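Local coordinates for protein Esterase/lipase (Uncultured bacterium, PDB 3K6K) that probably hydrolyses carboxylic ester bonds as a serine esterase or lipase of the alpha/beta hydrolase fold, related to hormone-sensitive lipase, at residues Ala140-Ala145 against Gly174-Ala179; Leu100-Gln105 against Ile295-Ile300; Ala129-Cys134 against Glu217-Gly222. All blocks are in the same frame, centred on the assembly; numbering follows the deposited sequence.

Contact 1. Residues Ala140-Ala145 against Gly174-Ala179; sequences ALLKTA and GLPMPA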
loop_
_atom_site.group_PDB
_atom_site.type_symbol
_atom_site.label_atom_id
_atom_site.label_comp_id
_atom_site.label_asym_id
_atom_site.label_seq_id
_atom_site.Cartn_x
_atom_site.Cartn_y
_atom_site.Cartn_z
ATOM N N ALA A 140 -10.084 -10.848 26.997
ATOM C CA ALA A 140 -9.680 -10.357 28.295
ATOM C C ALA A 140 -9.276 -8.918 28.248
ATOM O O ALA A 140 -9.485 -8.173 29.207
ATOM C CB ALA A 140 -8.561 -11.213 28.851
ATOM N N LEU A 141 -8.682 -8.502 27.140
ATOM C CA LEU A 141 -8.240 -7.118 27.034
ATOM C C LEU A 141 -9.439 -6.132 26.831
ATOM O O LEU A 141 -9.404 -4.968 27.261
ATOM C CB LEU A 141 -7.137 -7.045 25.933
ATOM C CG LEU A 141 -6.506 -5.764 25.389
ATOM C CD1 LEU A 141 -5.770 -4.910 26.444
ATOM C CD2 LEU A 141 -5.566 -6.190 24.242
ATOM N N LEU A 142 -10.489 -6.608 26.167
ATOM C CA LEU A 142 -11.727 -5.817 26.019
ATOM C C LEU A 142 -12.255 -5.308 27.373
ATOM O O LEU A 142 -12.537 -4.107 27.516
ATOM C CB LEU A 142 -12.794 -6.609 25.265
ATOM C CG LEU A 142 -12.579 -6.702 23.751
ATOM C CD1 LEU A 142 -13.420 -7.780 23.120
ATOM C CD2 LEU A 142 -12.898 -5.390 23.116
ATOM N N LYS A 143 -12.333 -6.204 28.367
ATOM C CA LYS A 143 -12.654 -5.832 29.807
ATOM C C LYS A 143 -11.652 -4.882 30.477
ATOM O O LYS A 143 -12.101 -3.954 31.147
ATOM C CB LYS A 143 -12.863 -7.048 30.737
ATOM C CG LYS A 143 -13.479 -8.300 30.064
ATOM C CD LYS A 143 -14.051 -9.282 31.082
ATOM C CE LYS A 143 -14.814 -10.424 30.376
ATOM N NZ LYS A 143 -15.566 -11.299 31.335
ATOM N N THR A 144 -10.329 -5.113 30.336
ATOM C CA THR A 144 -9.312 -4.229 30.942
ATOM C C THR A 144 -9.335 -2.842 30.302
ATOM O O THR A 144 -9.285 -1.834 31.014
ATOM C CB THR A 144 -7.858 -4.779 30.877
ATOM O OG1 THR A 144 -7.755 -6.001 31.617
ATOM C CG2 THR A 144 -6.853 -3.763 31.476
ATOM N N ALA A 145 -9.421 -2.794 28.964
ATOM C CA ALA A 145 -9.468 -1.528 28.237
ATOM C C ALA A 145 -10.843 -0.833 28.284
ATOM O O ALA A 145 -10.982 0.380 28.012
ATOM C CB ALA A 145 -9.003 -1.727 26.817
ATOM N N GLY A 174 -18.348 -13.121 17.708
ATOM C CA GLY A 174 -19.238 -12.069 18.161
ATOM C C GLY A 174 -18.592 -11.013 19.036
ATOM O O GLY A 174 -19.286 -10.274 19.750
ATOM N N LEU A 175 -17.264 -10.907 18.972
ATOM C CA LEU A 175 -16.541 -9.885 19.728
ATOM C C LEU A 175 -16.455 -8.604 18.896
ATOM O O LEU A 175 -16.310 -8.676 17.681
ATOM C CB LEU A 175 -15.146 -10.420 20.086
ATOM C CG LEU A 175 -15.089 -11.272 21.352
ATOM C CD1 LEU A 175 -13.679 -11.839 21.588
ATOM C CD2 LEU A 175 -15.600 -10.404 22.545
ATOM N N PRO A 176 -16.531 -7.435 19.535
ATOM C CA PRO A 176 -16.404 -6.240 18.689
ATOM C C PRO A 176 -15.022 -6.202 18.019
ATOM O O PRO A 176 -14.170 -7.037 18.353
ATOM C CB PRO A 176 -16.569 -5.066 19.662
ATOM C CG PRO A 176 -16.377 -5.635 21.034
ATOM C CD PRO A 176 -16.630 -7.124 20.969
ATOM N N MET A 177 -14.827 -5.277 17.070
ATOM C CA MET A 177 -13.557 -5.114 16.368
ATOM C C MET A 177 -12.804 -3.928 16.952
ATOM O O MET A 177 -13.416 -2.955 17.349
ATOM C CB MET A 177 -13.751 -4.942 14.863
ATOM C CG MET A 177 -14.188 -6.201 14.096
ATOM S SD MET A 177 -13.057 -7.608 14.229
ATOM C CE MET A 177 -13.478 -8.539 12.816
ATOM N N PRO A 178 -11.458 -4.013 16.967
ATOM C CA PRO A 178 -10.570 -3.035 17.520
ATOM C C PRO A 178 -10.473 -1.802 16.650
ATOM O O PRO A 178 -11.001 -1.782 15.568
ATOM C CB PRO A 178 -9.223 -3.739 17.541
ATOM C CG PRO A 178 -9.480 -5.165 17.301
ATOM C CD PRO A 178 -10.735 -5.218 16.498
ATOM N N ALA A 179 -9.815 -0.759 17.173
ATOM C CA ALA A 179 -9.599 0.448 16.390
ATOM C C ALA A 179 -8.744 0.253 15.122
ATOM O O ALA A 179 -8.877 1.045 14.239
ATOM C CB ALA A 179 -9.044 1.551 17.264
#
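L142, on the last turns of helix 129-145, meets L175 and P176 in the loop that leads from helix 158-172 into strand 180-184. The contact across the two segments is wholly apolar. CD1 of L142 lies 3.5 Å from CD2 of L175, somewhat closer than carbons usually pack, and the two leucine side chains pass each other at a slant. The same CD1 is 3.9 Å from CD of P176, while the other branch, CD2 of L142, stands 4.1 Å from CG of P176. Both methyls of L142 thus meet the proline, while the leucine is met through CD1. A chi1 of -76° turns CG of L142 away from its own carbonyl carbon, and the fork beyond it extends to the loop. The backbones stay well apart: the nearest CA atoms, those of L142 and P176, are 8.7 Å from each other.

Polar bonds lie beside the contact, not across it. G174, with phi 88°, closes helix 158-172 in a Schellman motif, and L175 and P176 follow directly. The O of P176 accepts a hydrogen bond from the hydroxyl of Y138, one turn before L142 on helix 129-145, and NH2 of R150 hydrogen-bonds to the O of A145, the last residue of that helix. A148 touches both L142 and P176.

No hydrogen bond or salt bridge crosses between the segments, and the buried surface is small, 116 Å² with both sides summed. The chemistry implies a small apolar surface contact without directional bonds of its own; the Y138 hydroxyl adds one such bond between the same helix and loop.

Contact 2. Residues Leu100-Gln105 against Ile295-Ile300; sequences LVLTTQ and ISIKEI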
loop_
_atom_site.group_PDB
_atom_site.type_symbol
_atom_site.label_atom_id
_atom_site.label_comp_id
_atom_site.label_asym_id
_atom_site.label_seq_id
_atom_site.Cartn_x
_atom_site.Cartn_y
_atom_site.Cartn_z
ATOM N N LEU A 100 11.341 -7.341 22.648
ATOM C CA LEU A 100 11.405 -6.171 23.454
ATOM C C LEU A 100 11.914 -5.038 22.685
ATOM O O LEU A 100 11.326 -3.955 22.816
ATOM C CB LEU A 100 12.244 -6.356 24.707
ATOM C CG LEU A 100 11.404 -7.246 25.582
ATOM C CD1 LEU A 100 12.270 -7.784 26.707
ATOM C CD2 LEU A 100 10.258 -6.464 26.117
ATOM N N VAL A 101 12.997 -5.222 21.947
ATOM C CA VAL A 101 13.571 -4.187 21.115
ATOM C C VAL A 101 12.550 -3.438 20.251
ATOM O O VAL A 101 12.542 -2.258 20.239
ATOM C CB VAL A 101 14.818 -4.633 20.288
ATOM C CG1 VAL A 101 14.521 -5.747 19.370
ATOM C CG2 VAL A 101 15.365 -3.495 19.550
ATOM N N LEU A 102 11.683 -4.153 19.572
ATOM C CA LEU A 102 10.695 -3.561 18.725
ATOM C C LEU A 102 9.531 -2.948 19.568
ATOM O O LEU A 102 9.203 -1.769 19.379
ATOM C CB LEU A 102 10.224 -4.590 17.716
ATOM C CG LEU A 102 9.039 -4.240 16.792
ATOM C CD1 LEU A 102 9.032 -2.806 16.363
ATOM C CD2 LEU A 102 9.073 -5.128 15.557
ATOM N N THR A 103 8.955 -3.732 20.503
ATOM C CA THR A 103 7.692 -3.402 21.207
ATOM C C THR A 103 7.798 -2.311 22.246
ATOM O O THR A 103 6.837 -1.580 22.488
ATOM C CB THR A 103 7.024 -4.639 21.856
ATOM O OG1 THR A 103 7.853 -5.179 22.903
ATOM C CG2 THR A 103 6.752 -5.701 20.813
ATOM N N THR A 104 8.974 -2.190 22.852
ATOM C CA THR A 104 9.213 -1.101 23.779
ATOM C C THR A 104 9.224 0.201 23.036
ATOM O O THR A 104 8.778 1.227 23.575
ATOM C CB THR A 104 10.530 -1.260 24.601
ATOM O OG1 THR A 104 11.625 -1.470 23.706
ATOM C CG2 THR A 104 10.430 -2.452 25.604
ATOM N N GLN A 105 9.724 0.184 21.802
ATOM C CA GLN A 105 9.620 1.399 20.957
ATOM C C GLN A 105 8.152 1.662 20.613
ATOM O O GLN A 105 7.676 2.781 20.756
ATOM C CB GLN A 105 10.507 1.346 19.680
ATOM C CG GLN A 105 11.996 1.254 19.901
ATOM C CD GLN A 105 12.585 2.511 20.580
ATOM O OE1 GLN A 105 13.743 2.507 21.096
ATOM N NE2 GLN A 105 11.804 3.582 20.583
ATOM N N ILE A 295 12.210 5.311 11.351
ATOM C CA ILE A 295 11.181 6.034 10.610
ATOM C C ILE A 295 9.883 5.212 10.528
ATOM O O ILE A 295 8.783 5.751 10.662
ATOM C CB ILE A 295 11.644 6.421 9.168
ATOM C CG1 ILE A 295 13.023 7.073 9.159
ATOM C CG2 ILE A 295 10.669 7.422 8.468
ATOM C CD1 ILE A 295 13.584 7.313 7.629
ATOM N N SER A 296 9.992 3.910 10.258
ATOM C CA SER A 296 8.790 3.101 10.142
ATOM C C SER A 296 8.002 3.055 11.502
ATOM O O SER A 296 6.779 3.179 11.558
ATOM C CB SER A 296 9.160 1.705 9.708
ATOM O OG SER A 296 8.076 0.875 10.014
ATOM N N ILE A 297 8.737 2.838 12.578
ATOM C CA ILE A 297 8.209 2.918 13.905
ATOM C C ILE A 297 7.511 4.266 14.158
ATOM O O ILE A 297 6.410 4.324 14.718
ATOM C CB ILE A 297 9.323 2.499 14.906
ATOM C CG1 ILE A 297 9.475 0.919 14.825
ATOM C CG2 ILE A 297 8.963 2.833 16.298
ATOM C CD1 ILE A 297 10.795 0.389 15.390
ATOM N N LYS A 298 8.120 5.344 13.699
ATOM C CA LYS A 298 7.592 6.656 13.932
ATOM C C LYS A 298 6.237 6.748 13.244
ATOM O O LYS A 298 5.259 7.150 13.883
ATOM C CB LYS A 298 8.554 7.719 13.392
ATOM C CG LYS A 298 8.393 9.135 14.030
ATOM C CD LYS A 298 9.243 9.328 15.367
ATOM C CE LYS A 298 10.692 9.841 15.158
ATOM N NZ LYS A 298 11.704 8.783 14.780
ATOM N N GLU A 299 6.180 6.337 11.973
ATOM C CA GLU A 299 4.948 6.387 11.210
ATOM C C GLU A 299 3.835 5.480 11.753
ATOM O O GLU A 299 2.659 5.906 11.778
ATOM C CB GLU A 299 5.198 6.077 9.737
ATOM C CG GLU A 299 6.043 7.100 9.087
ATOM C CD GLU A 299 6.333 6.825 7.627
ATOM O OE1 GLU A 299 7.063 7.666 7.059
ATOM O OE2 GLU A 299 5.846 5.810 7.054
ATOM N N ILE A 300 4.214 4.258 12.169
ATOM C CA ILE A 300 3.287 3.291 12.721
ATOM C C ILE A 300 2.628 3.874 13.938
ATOM O O ILE A 300 1.414 3.705 14.136
ATOM C CB ILE A 300 3.966 1.982 13.152
ATOM C CG1 ILE A 300 4.320 1.077 11.948
ATOM C CG2 ILE A 300 3.045 1.186 14.094
ATOM C CD1 ILE A 300 5.476 0.170 12.254
#
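Two helices of the alpha/beta hydrolase fold, 96-110 and 291-305, pack together here, with I297 of the second bridging L102 and Q105 of the first. CD1 of I297 lies 3.8 Å from CD1 of L102, and CG1 of I297 is 4.1 Å from that same methyl. The other branch works separately: CG2 of I297 sits 4.0 Å from CB of Q105. With chi1 at -75°, CG1 lies beside the backbone N and CG2 opposite it, sending the two branches to different partners. CB of L102 does not point at the other helix, but CG opposite the backbone N (chi1 173°) brings CD1 to the isoleucine. Q105 offers its CB, and its chain, bent at chi2, comes within about 3 Å of a bound sulfate, probably from the crystallisation liquor.

Helix 96-110 is kinked, the N atoms of V101 and L102 lacking bonds to the preceding turn. Beside the kink, the O of L100 accepts two bonds, from T104 N at 2.9 Å and from T104 OG1 at 2.7 Å. L102 and I300 also touch L184 of strand 180-184. Pairing of these helices on one sheet face is typical of alpha/beta hydrolases, where they correspond to helices A and F.

Contact 3. Residues Ala129-Cys134 against Glu217-Gly222; sequences AAVDDC and ELYVGG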
loop_
_atom_site.group_PDB
_atom_site.type_symbol
_atom_site.label_atom_id
_atom_site.label_comp_id
_atom_site.label_asym_id
_atom_site.label_seq_id
_atom_site.Cartn_x
_atom_site.Cartn_y
_atom_site.Cartn_z
ATOM N N ALA A 129 -3.684 -23.613 18.372
ATOM C CA ALA A 129 -3.395 -23.152 19.726
ATOM C C ALA A 129 -3.161 -21.629 19.848
ATOM O O ALA A 129 -3.839 -20.943 20.639
ATOM C CB ALA A 129 -2.244 -23.946 20.343
ATOM N N ALA A 130 -2.206 -21.119 19.072
ATOM C CA ALA A 130 -1.830 -19.683 19.105
ATOM C C ALA A 130 -3.010 -18.755 18.786
ATOM O O ALA A 130 -3.181 -17.697 19.437
ATOM C CB ALA A 130 -0.644 -19.417 18.122
ATOM N N VAL A 131 -3.824 -19.146 17.806
ATOM C CA VAL A 131 -5.046 -18.424 17.596
ATOM C C VAL A 131 -5.939 -18.356 18.831
ATOM O O VAL A 131 -6.379 -17.237 19.214
ATOM C CB VAL A 131 -5.835 -18.959 16.444
ATOM C CG1 VAL A 131 -7.059 -18.144 16.279
ATOM C CG2 VAL A 131 -5.024 -18.916 15.190
ATOM N N ASP A 132 -6.213 -19.500 19.495
ATOM C CA ASP A 132 -7.207 -19.404 20.587
ATOM C C ASP A 132 -6.686 -18.536 21.713
ATOM O O ASP A 132 -7.449 -17.816 22.349
ATOM C CB ASP A 132 -7.631 -20.745 21.149
ATOM C CG ASP A 132 -8.159 -21.685 20.100
ATOM O OD1 ASP A 132 -7.912 -22.888 20.302
ATOM O OD2 ASP A 132 -8.803 -21.235 19.101
ATOM N N ASP A 133 -5.367 -18.585 21.908
ATOM C CA ASP A 133 -4.666 -17.791 22.873
ATOM C C ASP A 133 -4.835 -16.266 22.580
ATOM O O ASP A 133 -5.201 -15.431 23.486
ATOM C CB ASP A 133 -3.186 -18.200 22.764
ATOM C CG ASP A 133 -2.816 -19.464 23.593
ATOM O OD1 ASP A 133 -3.711 -20.088 24.229
ATOM O OD2 ASP A 133 -1.591 -19.820 23.625
ATOM N N CYS A 134 -4.594 -15.903 21.305
ATOM C CA CYS A 134 -4.751 -14.491 20.832
ATOM C C CYS A 134 -6.164 -13.968 21.087
ATOM O O CYS A 134 -6.350 -12.893 21.693
ATOM C CB CYS A 134 -4.336 -14.344 19.362
ATOM S SG CYS A 134 -2.549 -14.568 19.091
ATOM N N GLU A 217 5.315 -26.385 8.559
ATOM C CA GLU A 217 4.602 -27.647 8.685
ATOM C C GLU A 217 4.316 -27.937 10.156
ATOM O O GLU A 217 3.237 -28.385 10.497
ATOM C CB GLU A 217 5.355 -28.791 8.023
ATOM C CG GLU A 217 4.543 -30.111 7.953
ATOM C CD GLU A 217 3.250 -30.004 7.121
ATOM O OE1 GLU A 217 2.147 -30.146 7.717
ATOM O OE2 GLU A 217 3.337 -29.774 5.880
ATOM N N LEU A 218 5.266 -27.624 11.032
ATOM C CA LEU A 218 5.064 -27.839 12.475
ATOM C C LEU A 218 3.801 -27.165 13.018
ATOM O O LEU A 218 3.153 -27.664 13.949
ATOM C CB LEU A 218 6.313 -27.454 13.287
ATOM C CG LEU A 218 7.624 -28.105 12.803
ATOM C CD1 LEU A 218 8.896 -27.422 13.383
ATOM C CD2 LEU A 218 7.656 -29.646 13.017
ATOM N N TYR A 219 3.443 -26.034 12.426
ATOM C CA TYR A 219 2.253 -25.329 12.838
ATOM C C TYR A 219 0.998 -25.945 12.226
ATOM O O TYR A 219 0.013 -26.161 12.925
ATOM C CB TYR A 219 2.361 -23.876 12.414
ATOM C CG TYR A 219 1.222 -23.006 12.896
ATOM C CD1 TYR A 219 0.435 -22.282 11.984
ATOM C CD2 TYR A 219 0.942 -22.895 14.270
ATOM C CE1 TYR A 219 -0.606 -21.466 12.421
ATOM C CE2 TYR A 219 -0.096 -22.097 14.719
ATOM C CZ TYR A 219 -0.853 -21.362 13.785
ATOM O OH TYR A 219 -1.864 -20.564 14.241
ATOM N N VAL A 220 1.060 -26.208 10.924
ATOM C CA VAL A 220 -0.059 -26.706 10.133
ATOM C C VAL A 220 -0.397 -28.140 10.531
ATOM O O VAL A 220 -1.455 -28.421 11.135
ATOM C CB VAL A 220 0.294 -26.696 8.652
ATOM C CG1 VAL A 220 -0.788 -27.297 7.877
ATOM C CG2 VAL A 220 0.518 -25.277 8.144
ATOM N N GLY A 221 0.532 -29.023 10.158
ATOM C CA GLY A 221 0.582 -30.450 10.518
ATOM C C GLY A 221 -0.614 -31.383 10.397
ATOM O O GLY A 221 -1.126 -31.876 11.390
ATOM N N GLY A 222 -1.068 -31.611 9.182
ATOM C CA GLY A 222 -2.266 -32.421 9.031
ATOM C C GLY A 222 -3.350 -31.468 8.557
ATOM O O GLY A 222 -4.043 -31.793 7.592
#
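Y219, near the end of helix 209-220, directs its phenol at the first turn of helix 129-145, joining two helical elements of the alpha/beta hydrolase fold. The close part is confined to the outer end of the tyrosine. Its side chain and that of V131 cross at about a right angle, and CB of A130 approaches the ring obliquely, 4.4 Å from CE2 of Y219. With CG opposite the backbone N (chi1 -175°), the aromatic ring is carried from its own helix to the other. L162 of helix 158-172 touches A130, V131 and Y219, while Y91 stacks on the tyrosine ring, and all three touching residues are buried.

The looser side lies where helix 209-220 ends. G221 leaves helical geometry with positive phi, and it and G222 are exposed to solvent. E217 forms a salt bridge with R225, away from the interface. Only 97 Å² is buried between the segments, both sides summed, and no hydrogen bond crosses between them. The shortest approach falls on a methyl and a hydroxyl: CG2 of V131 lies 3.7 Å from OH of Y219, whereas CB of A130 is 4.2 Å from that oxygen.

In the fold
Contacts 1 and 3 both use helix 129-145, one near its end and the other at its first turn, with centres 22 Å apart. Contact 1 is a surface patch of aliphatic groups, whereas contact 3 is buried and built around an aromatic ring. Contact 2 is buried and also apolar, made by aliphatic carbons that include the CB of Q105; it lies on the opposite side of the chain's centre from contact 3, their centres 27 Å apart. None touches another, and no hydrogen bond crosses any of the three. In sequence contact 2 spans the widest interval, 190 residues between its closest ends, against 83 for contact 3 and 29 for contact 1.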